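Synaptonemal complex protein 2 (Mus musculus, PDB 5IWZ) is a major component of the axial and lateral elements of synaptonemal complexes, needed for chromosome synapsis in meiosis and for inserting SYCP3 into them. Local coordinates at residues Val213-Leu218 and Asp310-Ser315. Numbering follows the deposited sequence.
Sequences VGDYEL and DFNLGS
The carboxylate of Asp310 lies flat on one face of the Tyr216 ring, with the two planes 9° apart. Asp310 OD2 stands above the ring, offset toward its rim, 3.5 Å from both Tyr216 CG and Tyr216 CD1. Arg265 makes a salt bridge to the same OD2 and a cation-pi contact with the ring, while Thr283 holds Asp310 OD1. The contact joins the N-terminus of helix 216-229, in the helical N-terminal part, to the end of strand 308-312 and the turn that leads to antiparallel strand 317-321, a beta-hairpin of the Spt16M-like domain. It is a buried interface between the two parts of the chain.

Asp215 is the N-cap of that helix. Its CG is anti to the backbone N (chi1 -177°), which turns the carboxylate back toward the first helical turn. There Asp215 OD2 accepts from Leu218 N at 2.9 Å, and Gln173 also bonds to OD2. The other oxygen, Asp215 OD1, uses its anti lone pair for Ser315 OG, 2.6 Å away. With an alanine here, Leu218 N would probably lose its capping acceptor and Ser315 OG its carboxylate partner.

The amide of Asn312 reaches the same helix end. Asn312 OD1 accepts from Tyr216 N at 2.7 Å, with the donor well above the carbonyl plane. Thr317 and Ser319 hold ND2 of this amide and so help fix its rotation.

Gly214 and Gly314 pass with their CA atoms 4.0 Å apart. A side chain on either would run into the opposing backbone. Gly214 O takes two backbone bonds: Gly314 N in the carbonyl plane at 2.8 Å, and Ser315 N from above it at 3.3 Å.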
ATOM      1  N   VAL A 213       4.651   4.548  13.936  1.00 27.96           N
ATOM      2  CA  VAL A 213       4.696   3.654  12.790  1.00 28.49           C
ATOM      3  C   VAL A 213       6.038   3.761  12.059  1.00 38.00           C
ATOM      4  O   VAL A 213       6.480   2.795  11.418  1.00 33.40           O
ATOM      5  CB  VAL A 213       3.498   3.942  11.871  1.00 32.70           C
ATOM      6  CG1 VAL A 213       3.565   5.378  11.341  1.00 29.48           C
ATOM      7  CG2 VAL A 213       3.444   2.944  10.742  1.00 26.88           C
ATOM      8  N   GLY A 214       6.711   4.913  12.141  1.00 30.96           N
ATOM      9  CA  GLY A 214       8.048   5.021  11.586  1.00 29.42           C
ATOM     10  C   GLY A 214       8.131   4.952  10.080  1.00 30.58           C
ATOM     11  O   GLY A 214       9.118   4.428   9.542  1.00 30.55           O
ATOM     12  N   ASP A 215       7.119   5.470   9.387  1.00 25.02           N
ATOM     13  CA  ASP A 215       7.092   5.529   7.929  1.00 23.88           C
ATOM     14  C   ASP A 215       6.226   6.718   7.538  1.00 27.55           C
ATOM     15  O   ASP A 215       5.044   6.754   7.889  1.00 28.12           O
ATOM     16  CB  ASP A 215       6.524   4.242   7.315  1.00 26.36           C
ATOM     17  CG  ASP A 215       6.568   4.269   5.792  1.00 43.09           C
ATOM     18  OD1 ASP A 215       7.660   3.981   5.241  1.00 49.51           O
ATOM     19  OD2 ASP A 215       5.540   4.615   5.151  1.00 40.00           O
ATOM     20  N   TYR A 216       6.806   7.689   6.825  1.00 23.86           N
ATOM     21  CA  TYR A 216       6.066   8.911   6.519  1.00 23.80           C
ATOM     22  C   TYR A 216       4.841   8.626   5.646  1.00 27.41           C
ATOM     23  O   TYR A 216       3.770   9.216   5.853  1.00 27.83           O
ATOM     24  CB  TYR A 216       6.986   9.933   5.846  1.00 30.26           C
ATOM     25  CG  TYR A 216       6.273  11.233   5.635  1.00 24.09           C
ATOM     26  CD1 TYR A 216       5.643  11.512   4.441  1.00 28.27           C
ATOM     27  CD2 TYR A 216       6.143  12.144   6.674  1.00 22.96           C
ATOM     28  CE1 TYR A 216       4.965  12.689   4.270  1.00 28.07           C
ATOM     29  CE2 TYR A 216       5.445  13.295   6.516  1.00 23.13           C
ATOM     30  CZ  TYR A 216       4.852  13.556   5.312  1.00 23.68           C
ATOM     31  OH  TYR A 216       4.161  14.702   5.119  1.00 27.16           O
ATOM     32  N   GLU A 217       4.976   7.731   4.663  1.00 24.94           N
ATOM     33  CA  GLU A 217       3.840   7.429   3.788  1.00 28.66           C
ATOM     34  C   GLU A 217       2.667   6.841   4.574  1.00 22.78           C
ATOM     35  O   GLU A 217       1.504   7.184   4.331  1.00 23.94           O
ATOM     36  CB  GLU A 217       4.262   6.458   2.677  1.00 27.96           C
ATOM     37  CG  GLU A 217       3.062   5.929   1.855  1.00 27.65           C
ATOM     38  CD  GLU A 217       3.464   5.071   0.642  1.00 36.15           C
ATOM     39  OE1 GLU A 217       4.608   5.180   0.156  1.00 38.55           O
ATOM     40  OE2 GLU A 217       2.616   4.296   0.152  1.00 35.39           O
ATOM     41  N   LEU A 218       2.950   5.954   5.519  1.00 19.82           N
ATOM     42  CA  LEU A 218       1.882   5.419   6.348  1.00 30.06           C
ATOM     43  C   LEU A 218       1.306   6.493   7.265  1.00 34.95           C
ATOM     44  O   LEU A 218       0.094   6.512   7.506  1.00 28.64           O
ATOM     45  CB  LEU A 218       2.395   4.221   7.145  1.00 26.85           C
ATOM     46  CG  LEU A 218       2.593   2.933   6.348  1.00 25.85           C
ATOM     47  CD1 LEU A 218       3.279   1.926   7.235  1.00 22.43           C
ATOM     48  CD2 LEU A 218       1.231   2.344   5.824  1.00 22.34           C
ATOM     49  N   ASP A 310      12.428  12.301   3.996  1.00 25.48           N
ATOM     50  CA  ASP A 310      11.918  11.572   5.157  1.00 25.79           C
ATOM     51  C   ASP A 310      12.747  10.319   5.370  1.00 25.32           C
ATOM     52  O   ASP A 310      12.890   9.501   4.455  1.00 20.85           O
ATOM     53  CB  ASP A 310      10.444  11.228   4.971  1.00 29.43           C
ATOM     54  CG  ASP A 310       9.600  12.468   4.852  1.00 29.03           C
ATOM     55  OD1 ASP A 310       9.684  13.320   5.767  1.00 34.49           O
ATOM     56  OD2 ASP A 310       8.935  12.641   3.811  1.00 27.58           O
ATOM     57  N   PHE A 311      13.321  10.203   6.562  1.00 25.35           N
ATOM     58  CA  PHE A 311      14.122   9.058   6.972  1.00 21.86           C
ATOM     59  C   PHE A 311      13.243   8.213   7.879  1.00 26.83           C
ATOM     60  O   PHE A 311      12.913   8.637   8.987  1.00 25.75           O
ATOM     61  CB  PHE A 311      15.385   9.509   7.707  1.00 23.46           C
ATOM     62  CG  PHE A 311      16.403  10.193   6.829  1.00 23.13           C
ATOM     63  CD1 PHE A 311      17.577   9.535   6.456  1.00 27.12           C
ATOM     64  CD2 PHE A 311      16.209  11.501   6.404  1.00 25.67           C
ATOM     65  CE1 PHE A 311      18.531  10.164   5.656  1.00 28.00           C
ATOM     66  CE2 PHE A 311      17.162  12.138   5.613  1.00 32.88           C
ATOM     67  CZ  PHE A 311      18.322  11.477   5.240  1.00 29.99           C
ATOM     68  N   ASN A 312      12.880   7.016   7.421  1.00 30.69           N
ATOM     69  CA  ASN A 312      11.816   6.222   8.040  1.00 25.90           C
ATOM     70  C   ASN A 312      12.413   5.076   8.844  1.00 28.21           C
ATOM     71  O   ASN A 312      12.812   4.056   8.282  1.00 27.99           O
ATOM     72  CB  ASN A 312      10.869   5.713   6.964  1.00 23.84           C
ATOM     73  CG  ASN A 312      10.214   6.852   6.210  1.00 26.25           C
ATOM     74  OD1 ASN A 312       9.526   7.699   6.808  1.00 22.21           O
ATOM     75  ND2 ASN A 312      10.448   6.907   4.896  1.00 26.25           N
ATOM     76  N   LEU A 313      12.440   5.236  10.171  1.00 28.18           N
ATOM     77  CA  LEU A 313      13.122   4.278  11.036  1.00 30.10           C
ATOM     78  C   LEU A 313      12.341   2.980  11.190  1.00 35.59           C
ATOM     79  O   LEU A 313      12.932   1.928  11.467  1.00 37.46           O
ATOM     80  CB  LEU A 313      13.366   4.894  12.414  1.00 33.38           C
ATOM     81  CG  LEU A 313      14.565   5.814  12.632  1.00 42.57           C
ATOM     82  CD1 LEU A 313      14.715   6.857  11.515  1.00 39.53           C
ATOM     83  CD2 LEU A 313      14.407   6.497  14.004  1.00 43.94           C
ATOM     84  N   GLY A 314      11.025   3.020  11.021  1.00 28.28           N
ATOM     85  CA  GLY A 314      10.266   1.786  11.105  1.00 35.40           C
ATOM     86  C   GLY A 314      10.429   0.926   9.867  1.00 40.34           C
ATOM     87  O   GLY A 314      10.622  -0.290   9.959  1.00 43.28           O
ATOM     88  N   SER A 315      10.357   1.544   8.695  1.00 30.48           N
ATOM     89  CA  SER A 315      10.387   0.817   7.440  1.00 32.25           C
ATOM     90  C   SER A 315      11.774   0.738   6.828  1.00 26.36           C
ATOM     91  O   SER A 315      11.941   0.076   5.796  1.00 21.47           O
ATOM     92  CB  SER A 315       9.427   1.474   6.454  1.00 31.85           C
ATOM     93  OG  SER A 315       9.743   2.847   6.337  1.00 39.99           O
TER